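Local coordinates for protein transcriptional regulator, MarR/EmrR family (Clostridium acetobutylicum, PDB 3JW4) that probably binds DNA as a MarR-family transcription factor with a winged helix-turn-helix fold and so regulates gene expression, at residues Q54-Q60 against Q98-V103; I47-Y51 against G107-V111. All coordinates share one frame; numbering follows the deposited sequence.

Overall arrangement
From the N terminus, the chain runs through helix 14-35 into helix 41-53, whose residues I47-Y51 form the first half of contact 2. The loop that follows, Q54-Q60, opens contact 1, which closes at Q98-V103, 38 residues on from Q60, after helices 60-64 and 74-83 and strand 87-90. Directly beyond strand 100-103, G107-V111 of helix 105-126 completes contact 2, so the smaller loop sits wholly within the larger one. Contact 1 ties the wing strand to the loop before helix 60-64; contact 2 joins the same winged-helix lobe to the long helix 105-126. V103 packs against Y51 and A108, bridging the two contacts.

Contact 1 (Q54-Q60 against Q98-V103). With GOL (glycerol), chain E.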
loop_
_atom_site.group_PDB
_atom_site.type_symbol
_atom_site.label_atom_id
_atom_site.label_comp_id
_atom_site.label_asym_id
_atom_site.label_seq_id
_atom_site.Cartn_x
_atom_site.Cartn_y
_atom_site.Cartn_z
ATOM N N GLN B 54 20.239 9.936 -14.367
ATOM C CA GLN B 54 21.607 10.277 -13.975
ATOM C C GLN B 54 22.284 11.316 -14.888
ATOM O O GLN B 54 23.128 12.085 -14.425
ATOM C CB GLN B 54 22.499 9.023 -13.846
ATOM C CG GLN B 54 22.696 8.213 -15.118
ATOM C CD GLN B 54 23.402 6.872 -14.910
ATOM O OE1 GLN B 54 23.582 6.418 -13.808
ATOM N NE2 GLN B 54 23.764 6.222 -16.002
ATOM N N GLU B 55 21.946 11.334 -16.170
ATOM C CA GLU B 55 22.578 12.288 -17.110
ATOM C C GLU B 55 22.066 13.718 -16.922
ATOM O O GLU B 55 22.681 14.679 -17.414
ATOM C CB GLU B 55 22.412 11.836 -18.559
ATOM C CG GLU B 55 23.364 10.710 -18.922
ATOM C CD GLU B 55 23.321 10.333 -20.391
ATOM O OE1 GLU B 55 22.842 11.137 -21.235
ATOM O OE2 GLU B 55 23.773 9.219 -20.699
ATOM N N SER B 56 20.938 13.842 -16.222
ATOM C CA SER B 56 20.385 15.125 -15.758
ATOM C C SER B 56 21.075 15.689 -14.519
ATOM O O SER B 56 20.947 16.900 -14.215
ATOM C CB SER B 56 18.933 14.937 -15.334
ATOM O OG SER B 56 18.130 14.817 -16.472
ATOM N N GLY B 57 21.751 14.819 -13.771
ATOM C CA GLY B 57 22.450 15.201 -12.563
ATOM C C GLY B 57 21.555 14.933 -11.366
ATOM O O GLY B 57 20.623 15.671 -11.134
ATOM N N ILE B 58 21.830 13.869 -10.619
ATOM C CA ILE B 58 21.013 13.526 -9.455
ATOM C C ILE B 58 21.853 13.725 -8.207
ATOM O O ILE B 58 22.951 13.172 -8.121
ATOM C CB ILE B 58 20.592 12.048 -9.503
ATOM C CG1 ILE B 58 19.609 11.802 -10.634
ATOM C CG2 ILE B 58 19.920 11.613 -8.191
ATOM C CD1 ILE B 58 19.574 10.357 -10.962
ATOM N N ILE B 59 21.365 14.511 -7.251
ATOM C CA ILE B 59 22.004 14.572 -5.923
ATOM C C ILE B 59 21.125 13.925 -4.846
ATOM O O ILE B 59 19.956 13.622 -5.076
ATOM C CB ILE B 59 22.417 16.013 -5.524
ATOM C CG1 ILE B 59 21.193 16.903 -5.296
ATOM C CG2 ILE B 59 23.345 16.616 -6.582
ATOM C CD1 ILE B 59 21.541 18.273 -4.753
ATOM N N GLN B 60 21.696 13.678 -3.670
ATOM C CA GLN B 60 20.937 12.958 -2.640
ATOM C C GLN B 60 19.625 13.665 -2.320
ATOM O O GLN B 60 18.592 13.010 -2.172
ATOM C CB GLN B 60 21.759 12.718 -1.371
ATOM C CG GLN B 60 20.973 11.918 -0.318
ATOM C CD GLN B 60 21.809 11.476 0.853
ATOM O OE1 GLN B 60 22.973 11.099 0.695
ATOM N NE2 GLN B 60 21.211 11.491 2.045
ATOM N N GLN B 98 28.289 19.745 -5.143
ATOM C CA GLN B 98 27.560 18.530 -4.769
ATOM C C GLN B 98 27.806 17.379 -5.769
ATOM O O GLN B 98 27.689 17.559 -6.974
ATOM C CB GLN B 98 26.069 18.861 -4.678
ATOM C CG GLN B 98 25.212 17.806 -4.007
ATOM C CD GLN B 98 25.189 17.877 -2.476
ATOM O OE1 GLN B 98 25.443 18.925 -1.875
ATOM N NE2 GLN B 98 24.850 16.741 -1.840
ATOM N N LYS B 99 28.157 16.205 -5.261
ATOM C CA LYS B 99 28.396 15.035 -6.105
ATOM C C LYS B 99 27.118 14.501 -6.753
ATOM O O LYS B 99 26.046 14.567 -6.162
ATOM C CB LYS B 99 29.042 13.923 -5.291
ATOM C CG LYS B 99 30.496 14.193 -4.955
ATOM C CD LYS B 99 31.010 13.111 -4.028
ATOM C CE LYS B 99 32.476 13.282 -3.709
ATOM N NZ LYS B 99 32.916 12.184 -2.822
ATOM N N ASN B 100 27.248 13.965 -7.966
ATOM C CA ASN B 100 26.115 13.384 -8.704
ATOM C C ASN B 100 26.163 11.867 -8.537
ATOM O O ASN B 100 27.248 11.272 -8.526
ATOM C CB ASN B 100 26.193 13.717 -10.201
ATOM C CG ASN B 100 25.792 15.174 -10.544
ATOM O OD1 ASN B 100 26.322 15.720 -11.469
ATOM N ND2 ASN B 100 24.851 15.763 -9.822
ATOM N N ILE B 101 24.994 11.240 -8.488
ATOM C CA ILE B 101 24.881 9.815 -8.264
ATOM C C ILE B 101 24.679 9.116 -9.631
ATOM O O ILE B 101 23.838 9.557 -10.460
ATOM C CB ILE B 101 23.712 9.524 -7.273
ATOM C CG1 ILE B 101 23.939 10.284 -5.946
ATOM C CG2 ILE B 101 23.548 8.036 -7.048
ATOM C CD1 ILE B 101 22.732 10.366 -5.066
ATOM N N TYR B 102 25.484 8.091 -9.896
ATOM C CA TYR B 102 25.364 7.307 -11.117
ATOM C C TYR B 102 25.289 5.827 -10.805
ATOM O O TYR B 102 25.785 5.393 -9.799
ATOM C CB TYR B 102 26.560 7.547 -12.020
ATOM C CG TYR B 102 26.635 8.947 -12.551
ATOM C CD1 TYR B 102 27.227 9.951 -11.799
ATOM C CD2 TYR B 102 26.117 9.271 -13.788
ATOM C CE1 TYR B 102 27.315 11.245 -12.282
ATOM C CE2 TYR B 102 26.183 10.587 -14.273
ATOM C CZ TYR B 102 26.788 11.554 -13.503
ATOM O OH TYR B 102 26.892 12.850 -13.939
ATOM N N VAL B 103 24.647 5.067 -11.675
ATOM C CA VAL B 103 24.657 3.628 -11.581
ATOM C C VAL B 103 25.980 3.103 -12.162
ATOM O O VAL B 103 26.534 3.621 -13.117
ATOM C CB VAL B 103 23.419 3.051 -12.270
ATOM C CG1 VAL B 103 23.374 1.598 -12.172
ATOM C CG2 VAL B 103 22.155 3.606 -11.545
HETATM C C1 GOL E . 26.764 1.077 -17.197
HETATM O O1 GOL E . 26.746 -0.104 -17.980
HETATM C C2 GOL E . 25.650 2.015 -17.644
HETATM O O2 GOL E . 24.584 1.268 -18.228
HETATM C C3 GOL E . 25.163 2.853 -16.448
HETATM O O3 GOL E . 26.019 3.938 -16.136
HETATM O O HOH W 1 23.641 12.090 -11.558
#
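Q54 and I58 of the loop after helix 41-53 each accept a hydrogen bond from a backbone N-H of strand 100-103, so the loop lies along the edge of the two-stranded wing of a winged helix-turn-helix fold, the DNA-binding module of MarR regulators. The side chain of Q54 bridges the gap. Q54 CB rests 3.6 Å from Y102 CD2, and CG and CD continue past that same ring atom, the amide plane turned 48° from the ring. With CG set between the backbone N and carbonyl carbon (chi1 62°) and the chain extended beyond, Q54 OE1 arrives at the strand backbone and accepts a hydrogen bond from V103 N at 2.7 Å. The bond is nearly straight, 168° at the hydrogen. At the other corner of the amide, NE2 donates to O3 of a glycerol, probably from the crystallisation liquor, which in turn donates to V103 O. The amide thus uses both its ends.

Farther along, I101 N donates to I58 O at 2.8 Å, in the carbonyl plane, and N100 CA adds a CH...O contact to the same oxygen. Between these two bonds a water links the segments: it donates to Q54 O and I101 O and accepts from I58 N, while lying over one face of the Y102 ring near its rim. N100 pairs through its backbone with R90 of strand 87-90, and R90 also makes a cation-pi contact with Y102. A CB on G57 would jam against the carbonyl O of S56, which calls for glycine, and N100 ND2 packs beside G57 CA. At the end near helix 60-64, the I59 and Q98 side chains cross at about a right angle, with I59 CG2 3.4 Å from Q98 CG.

Contact 2 (I47-Y51 against G107-V111); sequences IGYIY and GAALV
I47 and V111 form the close-packed half of a crossing between two helices of the winged helix-turn-helix protein: helix 41-53 of the DNA-binding lobe and the long helix 105-126 that leads out of it. The local axes approach to 9.8 Å and cross at -116°, and the interface between these segments is apolar, without hydrogen bonds. The buried I47 and V111 side chains slide past each other in opposite directions, I47 CG2 and V111 CG2 modelled 3.2 Å apart, closer than usual van der Waals contact, so the exact distance is doubtful. Chi1 of -59° sets I47 CG2 anti to the backbone N, and there I47 CG2 also faces G107 O at 4.0 Å. The backbone of G48 lies against the same valine methyl, G48 N 3.9 Å from V111 CG2. I47 also touches V103 of the wing strand, while L110 packs on L39 and Y86 in neighbouring loops.

Toward solvent the packing slackens. Y51 is exposed, and Y51 CB stands 4.1 Å from V111 CG2. With CG anti to the backbone N (chi1 -172°), its ring reaches obliquely past V111 CG1 to A108. The hydroxyl at its tip is hydrogen-bonded to O2 of the glycerol. On the ring itself, Y51 CE1 meets A108 CB at 3.8 Å.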
loop_
_atom_site.group_PDB
_atom_site.type_symbol
_atom_site.label_atom_id
_atom_site.label_comp_id
_atom_site.label_asym_id
_atom_site.label_seq_id
_atom_site.Cartn_x
_atom_site.Cartn_y
_atom_site.Cartn_z
ATOM N N ILE B 47 17.196 2.594 -7.668
ATOM C CA ILE B 47 18.225 2.360 -8.690
ATOM C C ILE B 47 17.710 2.700 -10.100
ATOM O O ILE B 47 18.421 3.302 -10.879
ATOM C CB ILE B 47 18.725 0.928 -8.749
ATOM C CG1 ILE B 47 19.325 0.476 -7.466
ATOM C CG2 ILE B 47 19.939 0.829 -9.719
ATOM C CD1 ILE B 47 19.786 -0.964 -7.554
ATOM N N GLY B 48 16.499 2.243 -10.428
ATOM C CA GLY B 48 15.850 2.582 -11.689
ATOM C C GLY B 48 15.773 4.088 -11.926
ATOM O O GLY B 48 16.069 4.564 -13.009
ATOM N N TYR B 49 15.346 4.832 -10.918
ATOM C CA TYR B 49 15.203 6.281 -11.032
ATOM C C TYR B 49 16.585 6.882 -11.297
ATOM O O TYR B 49 16.753 7.744 -12.156
ATOM C CB TYR B 49 14.600 6.875 -9.736
ATOM C CG TYR B 49 14.389 8.366 -9.821
ATOM C CD1 TYR B 49 13.270 8.888 -10.491
ATOM C CD2 TYR B 49 15.333 9.255 -9.327
ATOM C CE1 TYR B 49 13.079 10.270 -10.630
ATOM C CE2 TYR B 49 15.154 10.662 -9.460
ATOM C CZ TYR B 49 14.022 11.148 -10.110
ATOM O OH TYR B 49 13.816 12.498 -10.242
ATOM N N ILE B 50 17.595 6.395 -10.582
ATOM C CA ILE B 50 18.931 6.898 -10.787
ATOM C C ILE B 50 19.393 6.591 -12.211
ATOM O O ILE B 50 19.851 7.471 -12.912
ATOM C CB ILE B 50 19.943 6.353 -9.794
ATOM C CG1 ILE B 50 19.606 6.736 -8.354
ATOM C CG2 ILE B 50 21.310 6.863 -10.133
ATOM C CD1 ILE B 50 20.371 5.908 -7.326
ATOM N N TYR B 51 19.241 5.352 -12.648
ATOM C CA TYR B 51 19.638 4.969 -13.991
ATOM C C TYR B 51 18.965 5.860 -15.066
ATOM O O TYR B 51 19.615 6.321 -15.980
ATOM C CB TYR B 51 19.288 3.506 -14.251
ATOM C CG TYR B 51 19.838 2.950 -15.553
ATOM C CD1 TYR B 51 21.188 2.932 -15.777
ATOM C CD2 TYR B 51 19.003 2.439 -16.541
ATOM C CE1 TYR B 51 21.718 2.437 -16.932
ATOM C CE2 TYR B 51 19.534 1.925 -17.732
ATOM C CZ TYR B 51 20.914 1.932 -17.905
ATOM O OH TYR B 51 21.547 1.460 -19.032
ATOM N N GLY B 107 25.197 -2.301 -11.321
ATOM C CA GLY B 107 23.879 -1.744 -10.965
ATOM C C GLY B 107 22.950 -1.662 -12.175
ATOM O O GLY B 107 21.754 -1.939 -12.045
ATOM N N ALA B 108 23.494 -1.318 -13.350
ATOM C CA ALA B 108 22.702 -1.344 -14.595
ATOM C C ALA B 108 22.179 -2.766 -14.885
ATOM O O ALA B 108 21.008 -2.936 -15.225
ATOM C CB ALA B 108 23.513 -0.747 -15.806
ATOM N N ALA B 109 23.020 -3.787 -14.721
ATOM C CA ALA B 109 22.579 -5.190 -14.852
ATOM C C ALA B 109 21.456 -5.516 -13.847
ATOM O O ALA B 109 20.456 -6.134 -14.211
ATOM C CB ALA B 109 23.780 -6.178 -14.685
ATOM N N LEU B 110 21.586 -5.049 -12.609
ATOM C CA LEU B 110 20.563 -5.261 -11.579
ATOM C C LEU B 110 19.222 -4.535 -11.876
ATOM O O LEU B 110 18.164 -5.089 -11.601
ATOM C CB LEU B 110 21.093 -4.798 -10.231
ATOM C CG LEU B 110 20.316 -5.025 -8.937
ATOM C CD1 LEU B 110 20.560 -6.371 -8.416
ATOM C CD2 LEU B 110 20.725 -3.966 -7.898
ATOM N N VAL B 111 19.280 -3.312 -12.418
ATOM C CA VAL B 111 18.088 -2.583 -12.831
ATOM C C VAL B 111 17.274 -3.464 -13.783
ATOM O O VAL B 111 16.071 -3.568 -13.676
ATOM C CB VAL B 111 18.454 -1.273 -13.568
ATOM C CG1 VAL B 111 17.319 -0.854 -14.526
ATOM C CG2 VAL B 111 18.762 -0.149 -12.576
#